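Local coordinates for protein carboxypeptidase 1 (Deinococcus radiodurans str. R1, PDB 5GIV) that probably removes amino acids one after another from the C terminus of peptides, with broad specificity, as a metal-dependent carboxypeptidase of the M32 family, at residues R209-G214 / T250-Q255; E215-D220 / S263-A268; A314-D319 / K450-L455. All blocks are in the same frame, centred on the assembly; numbering follows the deposited sequence.

Of the segments involved, those on helix 207-221 come first, and this helix takes part in two contacts. Interaction 1 sets its beginning against the loop that follows strand 245-250, closing a loop that contains the small three-stranded sheet. Interaction 2 sets its later turns against helix 257-275, the zinc helix; since the segments alternate along the chain, these two closures cross rather than nest. A hydrogen bond between T250 and T264 joins them. Interaction 3, in series after both, closes a longer loop of 130 residues, about half of it helical, and pins helix 310-323 to the turn before helix 453-464. It is tied to interaction 2 by the R216–D319 salt bridge and the D220–Y316 hydrogen bond.

Interaction 1. Residues R209-G214 / T250-Q255; sequences RQLAFG and TRVKEQ
NE2 of Q210 is held by two backbone carbonyls: it donates to the O of K253 over 3.2 Å and also to the O of F205, so both amide hydrogens can be used. Toward K253 the N-H points almost straight at its target (175°), and the oxygen lies in the plane of the amide, yet the donor stands above the carbonyl plane, 54° out of it. At the other end of the amide, OE1 of Q210 probably accepts from a water 2.8 Å away, and that water in turn accepts from the backbone N of K253 at 2.9 Å. Glutamine suits this place because one group both donates and accepts, serving the N and O of K253 in an irregular stretch, and its extended chain beyond CG carries the amide across from the helix. These bonds should hold the amide against flipping.

V252 slides past the same side chain in the opposite direction, its CG1 3.7 Å from OE1 of Q210. Its other branch, CG2, turns to L211, whose CD2 sits 3.8 Å away. That same CD2 also meets CG2 of T250 at 3.6 Å, so a single leucine methyl touches the end of the strand and the loop beyond it. In T250 the hydroxyl lies anti to the backbone N (chi1 -166°); CG2 is thereby turned to the leucine, while OG1 bonds to T264 of helix 257-275. Threonine thus offers a methyl to one helix and a hydroxyl to the other.

Around this contact, L232 of strand 230-232 touches both L211 and V252, P257 and A260 of helix 257-275 lie against Q210, and F213 on the same helix 207-221 packs on Y316 of helix 310-323.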
loop_
_atom_site.group_PDB
_atom_site.type_symbol
_atom_site.label_atom_id
_atom_site.label_comp_id
_atom_site.label_asym_id
_atom_site.label_seq_id
_atom_site.Cartn_x
_atom_site.Cartn_y
_atom_site.Cartn_z
ATOM N N ARG A 209 7.084 14.319 17.295
ATOM C CA ARG A 209 7.238 15.747 17.049
ATOM C C ARG A 209 8.108 16.029 15.831
ATOM O O ARG A 209 7.818 16.951 15.060
ATOM C CB ARG A 209 7.819 16.442 18.268
ATOM C CG ARG A 209 6.815 16.694 19.343
ATOM C CD ARG A 209 7.469 17.216 20.589
ATOM N NE ARG A 209 6.432 17.651 21.505
ATOM C CZ ARG A 209 5.931 16.905 22.477
ATOM N NH1 ARG A 209 6.387 15.666 22.670
ATOM N NH2 ARG A 209 4.962 17.402 23.245
ATOM N N GLN A 210 9.164 15.235 15.630
ATOM C CA GLN A 210 10.015 15.437 14.464
ATOM C C GLN A 210 9.211 15.309 13.180
ATOM O O GLN A 210 9.295 16.168 12.297
ATOM C CB GLN A 210 11.175 14.441 14.473
ATOM C CG GLN A 210 12.235 14.677 15.529
ATOM C CD GLN A 210 13.475 13.840 15.260
ATOM O OE1 GLN A 210 13.967 13.789 14.131
ATOM N NE2 GLN A 210 13.988 13.188 16.290
ATOM N N LEU A 211 8.400 14.257 13.071
ATOM C CA LEU A 211 7.605 14.085 11.863
ATOM C C LEU A 211 6.629 15.244 11.690
ATOM O O LEU A 211 6.469 15.770 10.583
ATOM C CB LEU A 211 6.855 12.754 11.904
ATOM C CG LEU A 211 7.754 11.529 11.808
ATOM C CD1 LEU A 211 6.985 10.235 12.099
ATOM C CD2 LEU A 211 8.385 11.507 10.429
ATOM N N ALA A 212 5.984 15.670 12.776
ATOM C CA ALA A 212 5.019 16.760 12.675
ATOM C C ALA A 212 5.694 18.031 12.190
ATOM O O ALA A 212 5.188 18.719 11.299
ATOM C CB ALA A 212 4.330 16.996 14.022
ATOM N N PHE A 213 6.854 18.352 12.756
ATOM C CA PHE A 213 7.572 19.535 12.311
ATOM C C PHE A 213 7.968 19.419 10.842
ATOM O O PHE A 213 7.793 20.363 10.061
ATOM C CB PHE A 213 8.796 19.766 13.197
ATOM C CG PHE A 213 9.672 20.884 12.716
ATOM C CD1 PHE A 213 9.415 22.192 13.097
ATOM C CD2 PHE A 213 10.748 20.632 11.885
ATOM C CE1 PHE A 213 10.215 23.228 12.652
ATOM C CE2 PHE A 213 11.552 21.664 11.448
ATOM C CZ PHE A 213 11.285 22.966 11.835
ATOM N N GLY A 214 8.502 18.263 10.445
ATOM C CA GLY A 214 8.933 18.096 9.065
ATOM C C GLY A 214 7.802 18.259 8.065
ATOM O O GLY A 214 7.999 18.795 6.970
ATOM N N THR A 250 10.794 8.757 5.185
ATOM C CA THR A 250 11.872 9.331 5.971
ATOM C C THR A 250 12.249 8.346 7.070
ATOM O O THR A 250 11.613 7.298 7.246
ATOM C CB THR A 250 11.473 10.697 6.553
ATOM O OG1 THR A 250 12.638 11.381 7.035
ATOM C CG2 THR A 250 10.453 10.529 7.695
ATOM N N ARG A 251 13.315 8.682 7.795
ATOM C CA ARG A 251 13.835 7.853 8.875
ATOM C C ARG A 251 14.156 8.743 10.061
ATOM O O ARG A 251 14.795 9.786 9.893
ATOM C CB ARG A 251 15.074 7.093 8.409
ATOM C CG ARG A 251 15.957 6.585 9.505
ATOM C CD ARG A 251 17.318 6.257 8.913
ATOM N NE ARG A 251 17.942 7.433 8.304
ATOM C CZ ARG A 251 18.834 7.379 7.318
ATOM N NH1 ARG A 251 19.202 6.200 6.815
ATOM N NH2 ARG A 251 19.352 8.501 6.829
ATOM N N VAL A 252 13.708 8.351 11.252
ATOM C CA VAL A 252 13.775 9.206 12.429
ATOM C C VAL A 252 14.751 8.622 13.437
ATOM O O VAL A 252 14.661 7.439 13.783
ATOM C CB VAL A 252 12.392 9.387 13.068
ATOM C CG1 VAL A 252 12.476 10.397 14.221
ATOM C CG2 VAL A 252 11.394 9.828 12.020
ATOM N N LYS A 253 15.664 9.459 13.925
ATOM C CA LYS A 253 16.548 9.132 15.038
ATOM C C LYS A 253 16.277 10.111 16.175
ATOM O O LYS A 253 16.573 11.301 16.058
ATOM C CB LYS A 253 18.016 9.176 14.614
ATOM C CG LYS A 253 18.404 8.000 13.748
ATOM C CD LYS A 253 19.901 7.810 13.673
ATOM C CE LYS A 253 20.477 8.607 12.543
ATOM N NZ LYS A 253 20.189 7.897 11.266
ATOM N N GLU A 254 15.716 9.618 17.278
ATOM C CA GLU A 254 15.497 10.510 18.407
ATOM C C GLU A 254 16.805 11.063 18.953
ATOM O O GLU A 254 16.801 12.127 19.577
ATOM C CB GLU A 254 14.723 9.796 19.517
ATOM C CG GLU A 254 13.282 9.490 19.142
ATOM C CD GLU A 254 12.366 9.350 20.347
ATOM O OE1 GLU A 254 12.868 9.163 21.478
ATOM O OE2 GLU A 254 11.133 9.469 20.157
ATOM N N GLN A 255 17.926 10.389 18.709
ATOM C CA GLN A 255 19.207 10.880 19.201
ATOM C C GLN A 255 19.824 11.957 18.312
ATOM O O GLN A 255 20.878 12.485 18.664
ATOM C CB GLN A 255 20.198 9.723 19.359
ATOM C CG GLN A 255 20.611 9.048 18.055
ATOM C CD GLN A 255 19.698 7.898 17.616
ATOM O OE1 GLN A 255 18.492 7.873 17.909
ATOM N NE2 GLN A 255 20.286 6.932 16.895
HETATM O O HOH W 1 15.962 12.170 13.085
#

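Interaction 2. Residues E215-D220 / S263-A268. With ZN (zinc ion), chain G.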
loop_
_atom_site.group_PDB
_atom_site.type_symbol
_atom_site.label_atom_id
_atom_site.label_comp_id
_atom_site.label_asym_id
_atom_site.label_seq_id
_atom_site.Cartn_x
_atom_site.Cartn_y
_atom_site.Cartn_z
ATOM N N GLU A 215 6.605 17.785 8.419
ATOM C CA GLU A 215 5.476 17.900 7.502
ATOM C C GLU A 215 4.952 19.329 7.414
ATOM O O GLU A 215 4.400 19.722 6.381
ATOM C CB GLU A 215 4.365 16.943 7.919
ATOM C CG GLU A 215 4.706 15.501 7.652
ATOM C CD GLU A 215 3.515 14.601 7.790
ATOM O OE1 GLU A 215 3.606 13.438 7.340
ATOM O OE2 GLU A 215 2.474 15.072 8.303
ATOM N N ARG A 216 5.112 20.118 8.472
ATOM C CA ARG A 216 4.747 21.525 8.375
ATOM C C ARG A 216 5.690 22.276 7.438
ATOM O O ARG A 216 5.255 23.141 6.671
ATOM C CB ARG A 216 4.740 22.160 9.764
ATOM C CG ARG A 216 3.681 21.579 10.703
ATOM C CD ARG A 216 3.476 22.466 11.922
ATOM N NE ARG A 216 4.652 22.536 12.785
ATOM C CZ ARG A 216 4.864 21.725 13.818
ATOM N NH1 ARG A 216 3.988 20.774 14.109
ATOM N NH2 ARG A 216 5.953 21.858 14.560
ATOM N N VAL A 217 6.982 21.945 7.469
ATOM C CA VAL A 217 7.944 22.629 6.611
ATOM C C VAL A 217 7.688 22.302 5.144
ATOM O O VAL A 217 7.569 23.202 4.308
ATOM C CB VAL A 217 9.382 22.276 7.029
ATOM C CG1 VAL A 217 10.377 22.836 6.013
ATOM C CG2 VAL A 217 9.673 22.803 8.441
ATOM N N ILE A 218 7.600 21.016 4.798
ATOM C CA ILE A 218 7.447 20.707 3.381
ATOM C C ILE A 218 6.066 21.114 2.898
ATOM O O ILE A 218 5.875 21.428 1.716
ATOM C CB ILE A 218 7.733 19.220 3.086
ATOM C CG1 ILE A 218 6.631 18.331 3.660
ATOM C CG2 ILE A 218 9.130 18.838 3.571
ATOM C CD1 ILE A 218 6.818 16.862 3.358
ATOM N N ARG A 219 5.078 21.116 3.790
ATOM C CA ARG A 219 3.788 21.687 3.438
ATOM C C ARG A 219 3.949 23.139 3.000
ATOM O O ARG A 219 3.420 23.543 1.960
ATOM C CB ARG A 219 2.825 21.566 4.617
ATOM C CG ARG A 219 1.434 22.075 4.339
ATOM C CD ARG A 219 1.136 23.318 5.148
ATOM N NE ARG A 219 0.774 23.018 6.537
ATOM C CZ ARG A 219 1.422 23.493 7.594
ATOM N NH1 ARG A 219 2.463 24.289 7.425
ATOM N NH2 ARG A 219 1.018 23.185 8.818
ATOM N N ASP A 220 4.705 23.934 3.773
ATOM C CA ASP A 220 4.985 25.312 3.368
ATOM C C ASP A 220 5.813 25.353 2.091
ATOM O O ASP A 220 5.658 26.266 1.279
ATOM C CB ASP A 220 5.716 26.085 4.469
ATOM C CG ASP A 220 4.907 26.222 5.740
ATOM O OD1 ASP A 220 3.693 25.933 5.715
ATOM O OD2 ASP A 220 5.489 26.670 6.754
ATOM N N SER A 263 16.369 14.420 5.671
ATOM C CA SER A 263 15.846 13.378 4.789
ATOM C C SER A 263 14.484 13.773 4.226
ATOM O O SER A 263 14.206 13.563 3.038
ATOM C CB SER A 263 15.725 12.043 5.528
ATOM O OG SER A 263 16.984 11.469 5.827
ATOM N N THR A 264 13.610 14.318 5.077
ATOM C CA THR A 264 12.280 14.705 4.627
ATOM C C THR A 264 12.349 15.858 3.625
ATOM O O THR A 264 11.718 15.803 2.565
ATOM C CB THR A 264 11.405 15.054 5.835
ATOM O OG1 THR A 264 11.146 13.862 6.585
ATOM C CG2 THR A 264 10.083 15.669 5.404
ATOM N N LEU A 265 13.149 16.892 3.920
ATOM C CA LEU A 265 13.276 18.001 2.978
ATOM C C LEU A 265 13.851 17.519 1.655
ATOM O O LEU A 265 13.366 17.889 0.583
ATOM C CB LEU A 265 14.153 19.109 3.571
ATOM C CG LEU A 265 13.754 19.712 4.922
ATOM C CD1 LEU A 265 14.562 20.967 5.229
ATOM C CD2 LEU A 265 12.275 20.026 4.943
ATOM N N HIS A 266 14.831 16.621 1.716
ATOM C CA HIS A 266 15.433 16.084 0.503
ATOM C C HIS A 266 14.402 15.354 -0.352
ATOM O O HIS A 266 14.208 15.686 -1.529
ATOM C CB HIS A 266 16.588 15.153 0.884
ATOM C CG HIS A 266 17.305 14.560 -0.289
ATOM N ND1 HIS A 266 18.526 15.026 -0.725
ATOM C CD2 HIS A 266 16.977 13.536 -1.112
ATOM C CE1 HIS A 266 18.919 14.312 -1.765
ATOM N NE2 HIS A 266 17.997 13.403 -2.022
ATOM N N GLU A 267 13.725 14.345 0.220
ATOM C CA GLU A 267 12.748 13.577 -0.562
ATOM C C GLU A 267 11.558 14.428 -1.001
ATOM O O GLU A 267 11.017 14.216 -2.094
ATOM C CB GLU A 267 12.250 12.358 0.229
ATOM C CG GLU A 267 13.317 11.325 0.599
ATOM C CD GLU A 267 14.081 10.796 -0.603
ATOM O OE1 GLU A 267 13.505 10.717 -1.711
ATOM O OE2 GLU A 267 15.261 10.440 -0.430
ATOM N N ALA A 268 11.133 15.382 -0.173
ATOM C CA ALA A 268 10.090 16.305 -0.603
ATOM C C ALA A 268 10.525 17.070 -1.844
ATOM O O ALA A 268 9.714 17.322 -2.742
ATOM C CB ALA A 268 9.731 17.271 0.528
HETATM ZN ZN ZN G . 18.047 12.034 -3.795
HETATM O O HOH W 2 16.929 10.187 -2.722
HETATM O O HOH W 3 19.755 11.461 -2.835
HETATM O O HOH W 4 17.560 10.061 -5.150
#
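I218 is the bump of this contact, and the hollow it enters is formed by T264, L265 and A268 on the facing helix. Its CG2 does most of the touching: 3.5 Å from CB of A268, 3.6 Å from CD2 of L265 and 3.8 Å from CG2 of T264. The alanine provides the floor, its CB small enough for CG2 to come this close. I218 carries CG1 between the backbone N and the carbonyl carbon (chi1 70°), which sets CG2 anti to the carbonyl carbon and into the hollow; CD1 then extends to the methyl of T264 at 4.0 Å. Beta-branched isoleucine can thus fill the site with two arms.

L265 answers with a bump of its own. Its CD2 lies between the two residues of helix 207-221, 3.6 Å from CG1 of V217, whose side chain it crosses at about a right angle, and also against I218. The short segments run in the same general direction, crossing at -28° with their axes 9.8 Å apart. With an alanine in place of I218, a gap would probably open where CG2 and CD1 had been, leaving CG2 of T264 without its partner across the contact and CD2 of L265 with V217 alone.

All five touching residues are buried, and no hydrogen bond crosses between the segments. T264 satisfies its hydroxyl elsewhere, on Q230 among others, and gives this interface its methyl. The chemistry is therefore that of close apolar contact behind a metal site: H266, on the helix packed here, binds the zinc ion through NE2 at 2.2 Å, together with H270 and E296, while E267, the probable proton donor/acceptor, accepts a hydrogen bond from a zinc-bound water. Within 263-268, methyls face helix 207-221 while H266 and E267 face the zinc.

Interaction 3. Residues A314-D319 / K450-L455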
loop_
_atom_site.group_PDB
_atom_site.type_symbol
_atom_site.label_atom_id
_atom_site.label_comp_id
_atom_site.label_asym_id
_atom_site.label_seq_id
_atom_site.Cartn_x
_atom_site.Cartn_y
_atom_site.Cartn_z
ATOM N N ALA A 314 15.654 31.450 10.548
ATOM C CA ALA A 314 14.972 32.651 11.024
ATOM C C ALA A 314 13.464 32.456 11.021
ATOM O O ALA A 314 12.767 33.002 11.884
ATOM C CB ALA A 314 15.353 33.863 10.176
ATOM N N ALA A 315 12.949 31.657 10.086
ATOM C CA ALA A 315 11.516 31.438 9.953
ATOM C C ALA A 315 10.999 30.320 10.850
ATOM O O ALA A 315 9.894 30.432 11.396
ATOM C CB ALA A 315 11.170 31.110 8.498
ATOM N N TYR A 316 11.789 29.263 11.065
ATOM C CA TYR A 316 11.281 28.069 11.722
ATOM C C TYR A 316 11.857 27.814 13.107
ATOM O O TYR A 316 11.347 26.938 13.808
ATOM C CB TYR A 316 11.511 26.826 10.846
ATOM C CG TYR A 316 10.587 26.787 9.665
ATOM C CD1 TYR A 316 9.249 26.467 9.836
ATOM C CD2 TYR A 316 11.040 27.068 8.385
ATOM C CE1 TYR A 316 8.385 26.438 8.768
ATOM C CE2 TYR A 316 10.180 27.038 7.303
ATOM C CZ TYR A 316 8.854 26.726 7.503
ATOM O OH TYR A 316 7.970 26.695 6.451
ATOM N N PHE A 317 12.870 28.556 13.543
ATOM C CA PHE A 317 13.398 28.278 14.871
ATOM C C PHE A 317 12.315 28.423 15.930
ATOM O O PHE A 317 12.296 27.662 16.908
ATOM C CB PHE A 317 14.578 29.190 15.193
ATOM C CG PHE A 317 15.252 28.849 16.483
ATOM C CD1 PHE A 317 16.055 27.730 16.575
ATOM C CD2 PHE A 317 15.078 29.638 17.607
ATOM C CE1 PHE A 317 16.687 27.402 17.753
ATOM C CE2 PHE A 317 15.708 29.315 18.804
ATOM C CZ PHE A 317 16.513 28.190 18.874
ATOM N N GLY A 318 11.394 29.374 15.741
ATOM C CA GLY A 318 10.311 29.540 16.694
ATOM C C GLY A 318 9.476 28.283 16.843
ATOM O O GLY A 318 9.273 27.788 17.955
ATOM N N ASP A 319 8.975 27.751 15.724
ATOM C CA ASP A 319 8.243 26.487 15.780
ATOM C C ASP A 319 9.131 25.374 16.324
ATOM O O ASP A 319 8.700 24.561 17.150
ATOM C CB ASP A 319 7.704 26.131 14.389
ATOM C CG ASP A 319 7.017 24.773 14.350
ATOM O OD1 ASP A 319 6.817 24.168 15.413
ATOM O OD2 ASP A 319 6.632 24.309 13.262
ATOM N N LYS A 450 8.018 32.230 5.723
ATOM C CA LYS A 450 7.500 30.894 5.388
ATOM C C LYS A 450 6.784 30.895 4.042
ATOM O O LYS A 450 5.886 30.083 3.797
ATOM C CB LYS A 450 6.585 30.346 6.488
ATOM C CG LYS A 450 7.270 30.284 7.844
ATOM C CD LYS A 450 6.416 29.604 8.895
ATOM C CE LYS A 450 7.136 29.578 10.237
ATOM N NZ LYS A 450 6.325 28.969 11.325
ATOM N N ASP A 451 7.188 31.797 3.155
ATOM C CA ASP A 451 6.586 31.943 1.837
ATOM C C ASP A 451 7.590 31.485 0.785
ATOM O O ASP A 451 8.562 32.194 0.496
ATOM C CB ASP A 451 6.166 33.395 1.613
ATOM C CG ASP A 451 5.647 33.647 0.218
ATOM O OD1 ASP A 451 5.226 32.689 -0.463
ATOM O OD2 ASP A 451 5.641 34.815 -0.193
ATOM N N PHE A 452 7.328 30.327 0.178
ATOM C CA PHE A 452 8.211 29.761 -0.835
ATOM C C PHE A 452 7.596 29.786 -2.227
ATOM O O PHE A 452 8.115 29.132 -3.143
ATOM C CB PHE A 452 8.609 28.333 -0.445
ATOM C CG PHE A 452 9.264 28.253 0.888
ATOM C CD1 PHE A 452 10.623 28.513 1.014
ATOM C CD2 PHE A 452 8.531 27.945 2.020
ATOM C CE1 PHE A 452 11.243 28.469 2.243
ATOM C CE2 PHE A 452 9.148 27.888 3.259
ATOM C CZ PHE A 452 10.504 28.149 3.373
ATOM N N SER A 453 6.520 30.546 -2.410
ATOM C CA SER A 453 5.764 30.486 -3.650
ATOM C C SER A 453 6.540 31.044 -4.837
ATOM O O SER A 453 6.375 30.554 -5.963
ATOM C CB SER A 453 4.438 31.211 -3.453
ATOM O OG SER A 453 4.662 32.515 -2.969
ATOM N N ARG A 454 7.393 32.047 -4.616
ATOM C CA ARG A 454 8.164 32.597 -5.725
ATOM C C ARG A 454 9.255 31.633 -6.172
ATOM O O ARG A 454 9.486 31.458 -7.375
ATOM C CB ARG A 454 8.761 33.948 -5.340
ATOM C CG ARG A 454 7.722 34.995 -5.005
ATOM C CD ARG A 454 8.247 36.393 -5.293
ATOM N NE ARG A 454 9.415 36.738 -4.493
ATOM C CZ ARG A 454 10.254 37.720 -4.802
ATOM N NH1 ARG A 454 10.064 38.429 -5.912
ATOM N NH2 ARG A 454 11.294 37.981 -4.021
ATOM N N LEU A 455 9.939 31.001 -5.222
ATOM C CA LEU A 455 10.944 30.012 -5.596
ATOM C C LEU A 455 10.288 28.789 -6.227
ATOM O O LEU A 455 10.674 28.354 -7.318
ATOM C CB LEU A 455 11.777 29.631 -4.370
ATOM C CG LEU A 455 12.718 28.436 -4.534
ATOM C CD1 LEU A 455 13.784 28.693 -5.603
ATOM C CD2 LEU A 455 13.369 28.093 -3.196
HETATM O O HOH W 5 8.587 29.511 13.629
#
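The aliphatic chain of K450 crosses the side chain of Y316 obliquely, touching it from CB to CE. Its CB begins 3.9 Å from the tyrosine OH, and CG comes as near to CZ of the ring while also meeting the methyl of A315. Next, CD lies 3.7 Å from CE1 of Y316. CE has the same ring carbon beside it and approaches the carbonyl O of A315 at 3.1 Å, a carbon-to-oxygen approach. Every torsion beyond CG is near 180°, so the straight chain delivers NZ past the ring to a water. That water donates to the carbonyl O of A315 at 2.7 Å, accepts from the backbone N of D319 at 2.8 Å, and receives a weak bond from NZ of K450. It thus links backbone groups where helix 310-323 is kinked.

The side chains of F452 and Y316 approach each other from opposite directions. The tyrosine OH lies in the plane of the phenylalanine ring at its edge, 3.6 Å from CE2, while that hydroxyl is hydrogen-bonded to D220 of helix 207-221. A tyrosine suits the place, giving its ring to the lysine chain and its OH to an acid.

The lysine closes helix 443-448 as the C' residue of a Schellman motif, with positive phi (60°), and D451 then makes an Asx turn to the N of S453.

Chemically the lysine contributes mostly its methylenes here; its NZ makes no hydrogen bond to the other segment, but a weak one to the bridging water. The carboxylate of D319 is salt-bridged to R216, but its OD2 is 5.1 Å from NZ of K450, near enough for a probable mild electrostatic attraction without direct contact.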